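2-methyl-aconitate isomerase (PDB 5K87) catalyses the cis-trans isomerization of 2-methyl-aconitate in the 2-methylcitrate cycle that degrades propionate, and works as a homodimer. Local coordinates at residues Ala15-Arg20 against Ala386-Glu391; Val89-Gly94 against Ile141-Ile146; Ala176-Ile181 against Ile381-Ala386. The protein carries 1 engineered substitution. One frame throughout, in Å; residues are numbered along the deposited sequence. Where two conformers were deposited one is given.

Contact 1: residues Ala15-Arg20 against Ala386-Glu391; sequences AATYMR and ARVLME
From Ala-386 the strand runs antiparallel to Thr-17 to Arg-20, interrupted by a classic beta bulge at Leu-389 and Met-390, both opposite Tyr-18. Ala-386 CB rests 3.4 Å from Arg-20 O. Arg-387 exchanges two backbone bonds with Arg-20, and its CG lies 3.8 Å from NH2 of the Arg-20 guanidinium. The guanidinium planes are 35° apart, and Asp-64 of the second subunit forms salt bridges to both arginines, which probably offsets their like charge; Arg-387 NH1 also bonds to Gln-11 of that subunit. Val-388 shares a face with Met-19 and Thr-17: the Val-388 and Thr-17 side chains cross at about a right angle, with Val-388 CG1 3.8 Å from Thr-17 CG2, while CG2 meets the Met-19 methyl CE. Leu-389 N then bonds to Tyr-18 O at 2.8 Å, in the carbonyl plane, and Met-390 N shares this acceptor at 3.1 Å, so one carbonyl is gripped twice. With CG turned beside its backbone N (chi1 -54°), Leu-389 brings CD1 within 3.8 Å of Tyr-18 CE2. Met-390 and Glu-391 also pair with a strand of the second subunit. Finally, Glu-391 lies alongside Thr-17, and in the conformer given a water 2.8 Å from Thr-17 OG1 donates to Glu-391 OE1 at 2.9 Å.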
loop_
_atom_site.group_PDB
_atom_site.type_symbol
_atom_site.label_atom_id
_atom_site.label_comp_id
_atom_site.label_asym_id
_atom_site.label_seq_id
_atom_site.Cartn_x
_atom_site.Cartn_y
_atom_site.Cartn_z
ATOM N N ALA A 15 -5.741 -20.897 1.439
ATOM C CA ALA A 15 -6.986 -20.242 1.056
ATOM C C ALA A 15 -7.197 -18.976 1.885
ATOM O O ALA A 15 -7.057 -19.007 3.113
ATOM C CB ALA A 15 -8.163 -21.190 1.228
ATOM N N ALA A 16 -7.523 -17.874 1.215
ATOM C CA ALA A 16 -7.675 -16.595 1.884
ATOM C C ALA A 16 -8.527 -15.651 1.063
ATOM O O ALA A 16 -8.702 -15.829 -0.155
ATOM C CB ALA A 16 -6.306 -15.975 2.154
ATOM N N THR A 17 -9.043 -14.627 1.735
ATOM C CA THR A 17 -9.806 -13.588 1.067
ATOM C C THR A 17 -9.259 -12.237 1.506
ATOM O O THR A 17 -9.109 -11.981 2.708
ATOM C CB THR A 17 -11.288 -13.674 1.436
ATOM O OG1 THR A 17 -11.774 -14.990 1.147
ATOM C CG2 THR A 17 -12.087 -12.675 0.635
ATOM N N TYR A 18 -8.982 -11.370 0.546
ATOM C CA TYR A 18 -8.497 -10.033 0.807
ATOM C C TYR A 18 -9.695 -9.095 0.696
ATOM O O TYR A 18 -10.380 -9.075 -0.347
ATOM C CB TYR A 18 -7.429 -9.721 -0.232
ATOM C CG TYR A 18 -6.730 -8.391 -0.140
ATOM C CD1 TYR A 18 -6.087 -7.978 1.025
ATOM C CD2 TYR A 18 -6.661 -7.574 -1.253
ATOM C CE1 TYR A 18 -5.402 -6.765 1.053
ATOM C CE2 TYR A 18 -5.989 -6.377 -1.225
ATOM C CZ TYR A 18 -5.367 -5.982 -0.073
ATOM O OH TYR A 18 -4.702 -4.778 -0.091
ATOM N N MET A 19 -9.984 -8.365 1.777
ATOM C CA MET A 19 -11.212 -7.572 1.864
ATOM C C MET A 19 -10.934 -6.167 2.331
ATOM O O MET A 19 -9.998 -5.936 3.113
ATOM C CB MET A 19 -12.212 -8.188 2.848
ATOM C CG MET A 19 -12.570 -9.620 2.551
ATOM S SD MET A 19 -13.876 -10.248 3.620
ATOM C CE MET A 19 -15.273 -9.227 3.150
ATOM N N ARG A 20 -11.754 -5.225 1.873
ATOM C CA ARG A 20 -11.895 -3.953 2.564
ATOM C C ARG A 20 -13.013 -4.058 3.596
ATOM O O ARG A 20 -14.104 -4.561 3.289
ATOM C CB ARG A 20 -12.220 -2.817 1.594
ATOM C CG ARG A 20 -12.449 -1.500 2.320
ATOM C CD ARG A 20 -12.957 -0.360 1.424
ATOM N NE ARG A 20 -14.280 -0.623 0.851
ATOM C CZ ARG A 20 -15.422 -0.577 1.528
ATOM N NH1 ARG A 20 -15.435 -0.285 2.821
ATOM N NH2 ARG A 20 -16.566 -0.838 0.899
ATOM N N ALA A 386 -18.354 -3.193 3.541
ATOM C CA ALA A 386 -17.266 -4.120 3.257
ATOM C C ALA A 386 -17.402 -4.702 1.877
ATOM O O ALA A 386 -18.502 -4.786 1.333
ATOM C CB ALA A 386 -17.265 -5.246 4.268
ATOM N N ARG A 387 -16.288 -5.144 1.313
ATOM C CA ARG A 387 -16.338 -5.884 0.064
ATOM C C ARG A 387 -15.095 -6.728 -0.123
ATOM O O ARG A 387 -13.998 -6.372 0.332
ATOM C CB ARG A 387 -16.561 -4.960 -1.139
ATOM C CG ARG A 387 -15.555 -3.848 -1.263
ATOM C CD ARG A 387 -15.795 -2.947 -2.485
ATOM N NE ARG A 387 -15.425 -3.629 -3.716
ATOM C CZ ARG A 387 -14.318 -3.425 -4.435
ATOM N NH1 ARG A 387 -14.143 -4.168 -5.501
ATOM N NH2 ARG A 387 -13.413 -2.505 -4.127
ATOM N N VAL A 388 -15.272 -7.841 -0.811
ATOM C CA VAL A 388 -14.164 -8.647 -1.249
ATOM C C VAL A 388 -13.422 -7.957 -2.386
ATOM O O VAL A 388 -14.033 -7.511 -3.377
ATOM C CB VAL A 388 -14.668 -10.008 -1.718
ATOM C CG1 VAL A 388 -13.535 -10.812 -2.357
ATOM C CG2 VAL A 388 -15.288 -10.759 -0.558
ATOM N N LEU A 389 -12.096 -7.882 -2.236
ATOM C CA LEU A 389 -11.206 -7.363 -3.268
ATOM C C LEU A 389 -10.602 -8.486 -4.112
ATOM O O LEU A 389 -10.531 -8.390 -5.338
ATOM C CB LEU A 389 -10.086 -6.540 -2.618
ATOM C CG LEU A 389 -10.556 -5.420 -1.688
ATOM C CD1 LEU A 389 -9.364 -4.722 -1.041
ATOM C CD2 LEU A 389 -11.419 -4.421 -2.428
ATOM N N MET A 390 -10.154 -9.545 -3.453
ATOM C CA MET A 390 -9.579 -10.692 -4.145
ATOM C C MET A 390 -9.810 -11.923 -3.289
ATOM O O MET A 390 -9.761 -11.850 -2.061
ATOM C CB MET A 390 -8.082 -10.506 -4.408
ATOM C CG MET A 390 -7.485 -11.568 -5.341
ATOM S SD MET A 390 -5.824 -11.146 -5.890
ATOM C CE MET A 390 -5.608 -12.393 -7.151
ATOM N N GLU A 391 -10.075 -13.055 -3.930
ATOM C CA GLU A 391 -10.328 -14.302 -3.222
ATOM C C GLU A 391 -9.552 -15.411 -3.926
ATOM O O GLU A 391 -9.420 -15.408 -5.158
ATOM C CB GLU A 391 -11.834 -14.600 -3.212
ATOM C CG GLU A 391 -12.290 -15.790 -2.369
ATOM C CD GLU A 391 -13.796 -16.029 -2.462
ATOM O OE1 GLU A 391 -14.423 -16.338 -1.422
ATOM O OE2 GLU A 391 -14.356 -15.912 -3.572
HETATM O O HOH W 1 -14.604 -15.027 1.136
#

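Contact 2: residues Val89-Gly94 against Ile141-Ile146; sequences VDYLFG and IWQANI
Val-89 to Tyr-91 run parallel to Ile-141 to Gln-143, their axes 4.7 Å apart at closest and inclined by 35°, with Trp-142 N bonding to Val-89 O, Tyr-91 N to Trp-142 O and Ala-144 N to Tyr-91 O. Val-89, Tyr-91, Ile-141 and Gln-143 share one face. There the Ile-141 methyl CG2 comes to the edge of the Tyr-91 ring and lies 3.6 Å from Tyr-91 CB, while Val-89 CG1 runs beside Ile-141 CG1. Bent at chi2 (-55°), Gln-143 brings NE2 over one face of the same ring, 3.6 Å from Tyr-91 CD2 and offset toward the rim, with the amide turned 72° from the ring plane. On the opposite face of the sheet, with Trp-142, Asp-90 OD1, which also bonds to Ser-82, sits 3.4 Å from Trp-142 CB in the conformer given.

Beyond Gln-143 the chain leaves the strand, and the Asn-145 amide takes over the pairing. Its OD1 accepts Phe-93 N at 2.8 Å, in the carbonyl plane and on a lone pair, and ND2 returns a bond to Phe-93 O at 2.9 Å. Gln-143 NE2 donates to the same OD1 at 2.8 Å, and this second bond should help fix how the Asn-145 amide is turned. Leu-92 CD2 packs on Ala-144 CB alongside.

Helix 113-122 lies against Tyr-91 and Ile-141. Tyr-91 OH bonds to the backbone O of Cys-109, the inferred proton donor/acceptor. The arrangement is a parallel strand pair prolonged by a side-chain amide that bonds as backbone would, beside the active site of a fold related to diaminopimelate epimerase.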
loop_
_atom_site.group_PDB
_atom_site.type_symbol
_atom_site.label_atom_id
_atom_site.label_comp_id
_atom_site.label_asym_id
_atom_site.label_seq_id
_atom_site.Cartn_x
_atom_site.Cartn_y
_atom_site.Cartn_z
ATOM N N VAL A 89 -19.636 -16.678 15.390
ATOM C CA VAL A 89 -18.302 -16.782 14.832
ATOM C C VAL A 89 -17.311 -16.172 15.812
ATOM O O VAL A 89 -17.625 -15.174 16.467
ATOM C CB VAL A 89 -18.236 -16.080 13.437
ATOM C CG1 VAL A 89 -18.590 -14.605 13.546
ATOM C CG2 VAL A 89 -16.871 -16.276 12.773
ATOM N N ASP A 90 -16.138 -16.784 15.939
ATOM C CA ASP A 90 -15.037 -16.225 16.721
ATOM C C ASP A 90 -14.087 -15.457 15.805
ATOM O O ASP A 90 -13.712 -15.940 14.724
ATOM C CB ASP A 90 -14.235 -17.319 17.414
ATOM C CG ASP A 90 -14.946 -17.927 18.601
ATOM O OD1 ASP A 90 -16.044 -17.468 18.969
ATOM O OD2 ASP A 90 -14.372 -18.872 19.182
ATOM N N TYR A 91 -13.656 -14.294 16.275
ATOM C CA TYR A 91 -12.878 -13.351 15.477
ATOM C C TYR A 91 -11.575 -13.004 16.198
ATOM O O TYR A 91 -11.601 -12.451 17.301
ATOM C CB TYR A 91 -13.751 -12.111 15.260
ATOM C CG TYR A 91 -13.115 -10.819 14.775
ATOM C CD1 TYR A 91 -11.945 -10.799 14.016
ATOM C CD2 TYR A 91 -13.713 -9.601 15.076
ATOM C CE1 TYR A 91 -11.399 -9.599 13.576
ATOM C CE2 TYR A 91 -13.177 -8.401 14.634
ATOM C CZ TYR A 91 -12.018 -8.411 13.893
ATOM O OH TYR A 91 -11.468 -7.229 13.454
ATOM N N LEU A 92 -10.449 -13.343 15.566
ATOM C CA LEU A 92 -9.135 -12.889 16.015
ATOM C C LEU A 92 -8.553 -11.905 15.015
ATOM O O LEU A 92 -8.525 -12.169 13.804
ATOM C CB LEU A 92 -8.161 -14.051 16.186
ATOM C CG LEU A 92 -8.328 -14.907 17.438
ATOM C CD1 LEU A 92 -7.432 -16.138 17.345
ATOM C CD2 LEU A 92 -8.001 -14.097 18.684
ATOM N N PHE A 93 -8.099 -10.767 15.524
ATOM C CA PHE A 93 -7.437 -9.757 14.722
ATOM C C PHE A 93 -5.956 -9.716 15.056
ATOM O O PHE A 93 -5.579 -9.607 16.234
ATOM C CB PHE A 93 -8.046 -8.386 14.998
ATOM C CG PHE A 93 -7.289 -7.265 14.367
ATOM C CD1 PHE A 93 -7.169 -7.191 12.988
ATOM C CD2 PHE A 93 -6.681 -6.292 15.138
ATOM C CE1 PHE A 93 -6.457 -6.167 12.381
ATOM C CE2 PHE A 93 -5.969 -5.263 14.530
ATOM C CZ PHE A 93 -5.859 -5.207 13.152
ATOM N N GLY A 94 -5.115 -9.788 14.031
ATOM C CA GLY A 94 -3.676 -9.673 14.197
ATOM C C GLY A 94 -3.141 -8.433 13.511
ATOM O O GLY A 94 -3.220 -8.306 12.281
ATOM N N ILE A 141 -20.815 -11.784 16.714
ATOM C CA ILE A 141 -19.380 -12.031 16.666
ATOM C C ILE A 141 -18.801 -12.052 18.069
ATOM O O ILE A 141 -19.033 -11.132 18.853
ATOM C CB ILE A 141 -18.663 -10.933 15.852
ATOM C CG1 ILE A 141 -19.210 -10.869 14.422
ATOM C CG2 ILE A 141 -17.174 -11.187 15.830
ATOM C CD1 ILE A 141 -18.891 -9.582 13.700
ATOM N N TRP A 142 -18.052 -13.097 18.389
ATOM C CA TRP A 142 -17.255 -13.124 19.605
ATOM C C TRP A 142 -15.873 -12.602 19.254
ATOM O O TRP A 142 -15.115 -13.240 18.514
ATOM C CB TRP A 142 -17.170 -14.538 20.174
ATOM C CG TRP A 142 -16.305 -14.640 21.396
ATOM C CD1 TRP A 142 -15.131 -15.333 21.517
ATOM C CD2 TRP A 142 -16.547 -14.032 22.670
ATOM N NE1 TRP A 142 -14.633 -15.194 22.793
ATOM C CE2 TRP A 142 -15.476 -14.399 23.514
ATOM C CE3 TRP A 142 -17.562 -13.212 23.176
ATOM C CZ2 TRP A 142 -15.402 -13.977 24.845
ATOM C CZ3 TRP A 142 -17.477 -12.787 24.501
ATOM C CH2 TRP A 142 -16.406 -13.177 25.314
ATOM N N GLN A 143 -15.573 -11.412 19.754
ATOM C CA GLN A 143 -14.275 -10.791 19.553
ATOM C C GLN A 143 -13.328 -11.455 20.539
ATOM O O GLN A 143 -13.374 -11.176 21.738
ATOM C CB GLN A 143 -14.363 -9.278 19.767
ATOM C CG GLN A 143 -13.461 -8.487 18.824
ATOM C CD GLN A 143 -12.024 -8.951 18.905
ATOM O OE1 GLN A 143 -11.517 -9.239 19.987
ATOM N NE2 GLN A 143 -11.366 -9.060 17.757
ATOM N N ALA A 144 -12.496 -12.358 20.036
ATOM C CA ALA A 144 -11.694 -13.208 20.892
ATOM C C ALA A 144 -10.403 -12.568 21.389
ATOM O O ALA A 144 -9.791 -13.087 22.325
ATOM C CB ALA A 144 -11.406 -14.536 20.192
ATOM N N ASN A 145 -9.981 -11.460 20.790
ATOM C CA ASN A 145 -8.839 -10.722 21.334
ATOM C C ASN A 145 -9.174 -10.096 22.680
ATOM O O ASN A 145 -8.343 -10.095 23.591
ATOM C CB ASN A 145 -8.396 -9.587 20.402
ATOM C CG ASN A 145 -7.988 -10.068 19.020
ATOM O OD1 ASN A 145 -8.829 -10.181 18.119
ATOM N ND2 ASN A 145 -6.694 -10.321 18.829
ATOM N N ILE A 146 -10.370 -9.525 22.778
ATOM C CA ILE A 146 -10.749 -8.706 23.929
ATOM C C ILE A 146 -11.935 -9.269 24.722
ATOM O O ILE A 146 -12.295 -8.725 25.774
ATOM C CB ILE A 146 -11.048 -7.247 23.507
ATOM C CG1 ILE A 146 -12.294 -7.177 22.627
ATOM C CG2 ILE A 146 -9.844 -6.644 22.793
ATOM C CD1 ILE A 146 -12.718 -5.759 22.266
#

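Contact 3: residues Ala176-Ile181 against Ile381-Ala386; sequences AAEVQI and IMSRSA
Ser-383 OG donates to Glu-178 OE2 at 2.6 Å, using the anti lone pair of the carboxylate oxygen, at the more open side of an antiparallel pairing between Val-179 to Ile-181 and Met-382 to Arg-384. Extended, with CG anti to the backbone N (chi1 -176°), Glu-178 reaches across to Ser-383. In the conformer given, Gln-180 NE2 meets the same OE2 from above the carboxylate plane at 3.2 Å, and Gln-180 CG rests against Ser-383 OG. An alanine at Glu-178 is likely to leave the Ser-383 hydroxyl without its acceptor.

The other face is closely packed: Val-179 and Ile-181 lie against helix 113-122, and Met-382 touches helix 324-334. Between the two faces, four backbone bonds tie the strands, the straightest being Arg-384 N to Val-179 O (177°). Where the pairing runs out, at Ala-177 and Ala-386, a water bridges Ala-177 O and Ala-386 N, and Ser-385 CB lies 3.2 Å from Ala-177 O.

Arg-384 folds back at chi2 and chi3 until NE donates to Ser-383 O at 2.9 Å, in the guanidinium plane. Its NH2 bonds to OD1 of the substrate-binding Asn-111, which suggests that Arg-384 probably helps position this residue from the second shell.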
loop_
_atom_site.group_PDB
_atom_site.type_symbol
_atom_site.label_atom_id
_atom_site.label_comp_id
_atom_site.label_asym_id
_atom_site.label_seq_id
_atom_site.Cartn_x
_atom_site.Cartn_y
_atom_site.Cartn_z
ATOM N N ALA A 176 -20.964 1.309 -1.187
ATOM C CA ALA A 176 -21.227 -0.119 -1.053
ATOM C C ALA A 176 -22.455 -0.292 -0.158
ATOM O O ALA A 176 -23.061 0.696 0.253
ATOM C CB ALA A 176 -20.016 -0.835 -0.465
ATOM N N ALA A 177 -22.833 -1.527 0.145
ATOM C CA ALA A 177 -23.975 -1.750 1.026
ATOM C C ALA A 177 -23.652 -1.334 2.458
ATOM O O ALA A 177 -22.570 -1.626 2.975
ATOM C CB ALA A 177 -24.403 -3.200 0.990
ATOM N N GLU A 178 -24.593 -0.668 3.112
ATOM C CA GLU A 178 -24.431 -0.314 4.521
ATOM C C GLU A 178 -24.451 -1.549 5.411
ATOM O O GLU A 178 -25.354 -2.385 5.312
ATOM C CB GLU A 178 -25.554 0.623 4.956
ATOM C CG GLU A 178 -25.408 1.128 6.384
ATOM C CD GLU A 178 -26.528 2.062 6.822
ATOM O OE1 GLU A 178 -27.465 2.309 6.025
ATOM O OE2 GLU A 178 -26.471 2.550 7.971
ATOM N N VAL A 179 -23.471 -1.646 6.310
ATOM C CA VAL A 179 -23.448 -2.689 7.318
ATOM C C VAL A 179 -23.406 -2.028 8.687
ATOM O O VAL A 179 -22.392 -1.437 9.082
ATOM C CB VAL A 179 -22.228 -3.613 7.148
ATOM C CG1 VAL A 179 -22.231 -4.682 8.231
ATOM C CG2 VAL A 179 -22.243 -4.241 5.762
ATOM N N GLN A 180 -24.517 -2.102 9.410
ATOM C CA GLN A 180 -24.576 -1.542 10.747
ATOM C C GLN A 180 -23.902 -2.477 11.745
ATOM O O GLN A 180 -24.136 -3.693 11.743
ATOM C CB GLN A 180 -26.033 -1.245 11.111
ATOM C CG GLN A 180 -26.669 -0.274 10.121
ATOM C CD GLN A 180 -28.117 0.038 10.414
ATOM O OE1 GLN A 180 -28.775 -0.669 11.175
ATOM N NE2 GLN A 180 -28.623 1.105 9.800
ATOM N N ILE A 181 -23.056 -1.888 12.590
ATOM C CA ILE A 181 -22.291 -2.628 13.588
ATOM C C ILE A 181 -22.676 -2.180 14.990
ATOM O O ILE A 181 -22.967 -1.005 15.200
ATOM C CB ILE A 181 -20.781 -2.380 13.411
ATOM C CG1 ILE A 181 -20.368 -2.625 11.963
ATOM C CG2 ILE A 181 -19.974 -3.259 14.356
ATOM C CD1 ILE A 181 -20.595 -4.032 11.513
ATOM N N ILE A 381 -22.723 2.113 18.517
ATOM C CA ILE A 381 -23.128 1.722 17.172
ATOM C C ILE A 381 -22.555 2.651 16.119
ATOM O O ILE A 381 -22.328 3.841 16.367
ATOM C CB ILE A 381 -24.663 1.692 17.033
ATOM C CG1 ILE A 381 -25.239 3.101 17.082
ATOM C CG2 ILE A 381 -25.291 0.833 18.123
ATOM C CD1 ILE A 381 -26.703 3.169 16.721
ATOM N N MET A 382 -22.281 2.091 14.944
ATOM C CA MET A 382 -21.881 2.888 13.798
ATOM C C MET A 382 -22.173 2.073 12.547
ATOM O O MET A 382 -22.423 0.873 12.625
ATOM C CB MET A 382 -20.394 3.242 13.877
ATOM C CG MET A 382 -19.485 2.038 13.726
ATOM S SD MET A 382 -17.723 2.370 13.929
ATOM C CE MET A 382 -17.650 2.604 15.696
ATOM N N SER A 383 -22.141 2.728 11.401
ATOM C CA SER A 383 -22.288 2.035 10.132
ATOM C C SER A 383 -20.973 2.014 9.383
ATOM O O SER A 383 -20.235 3.004 9.363
ATOM C CB SER A 383 -23.358 2.701 9.285
ATOM O OG SER A 383 -24.631 2.493 9.872
ATOM N N ARG A 384 -20.690 0.872 8.770
ATOM C CA ARG A 384 -19.527 0.715 7.912
ATOM C C ARG A 384 -20.011 0.049 6.618
ATOM O O ARG A 384 -21.200 0.124 6.291
ATOM C CB ARG A 384 -18.445 -0.093 8.649
ATOM C CG ARG A 384 -17.961 0.529 9.976
ATOM C CD ARG A 384 -16.844 1.568 9.803
ATOM N NE ARG A 384 -17.319 2.882 9.385
ATOM C CZ ARG A 384 -16.515 3.908 9.133
ATOM N NH1 ARG A 384 -17.015 5.082 8.785
ATOM N NH2 ARG A 384 -15.198 3.756 9.210
ATOM N N SER A 385 -19.094 -0.550 5.866
ATOM C CA SER A 385 -19.411 -1.317 4.663
ATOM C C SER A 385 -18.217 -2.224 4.444
ATOM O O SER A 385 -17.177 -2.049 5.098
ATOM C CB SER A 385 -19.624 -0.405 3.456
ATOM O OG SER A 385 -18.416 0.237 3.055
ATOM N N ALA A 386 -18.354 -3.193 3.541
ATOM C CA ALA A 386 -17.266 -4.120 3.257
ATOM C C ALA A 386 -17.402 -4.702 1.877
ATOM O O ALA A 386 -18.502 -4.786 1.333
ATOM C CB ALA A 386 -17.265 -5.246 4.268
HETATM O O HOH W 2 -20.968 -3.673 2.344
#

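From the N terminus, strand 12-21 sets out first, and its pairing with 386-391, contact 1, closes only 366 residues later, near the end of the chain. Contact 2 is nested inside that long loop and closes early, joining strands 89-96 and 135-143 with helix 113-122 in the connection between them. Contact 3 opens after contact 2 has closed, so the two are in series, and it too is nested within contact 1. Contacts 1 and 3 share Ala-386, and Arg-20 reaches Ser-385 between them. Helix 113-122 packs against all three. Contacts 1 and 3 join strand 12-21, near the N terminus, and strand 179-184 to strand 374-391, near the C terminus, while contact 2 joins two strands of the intervening chain.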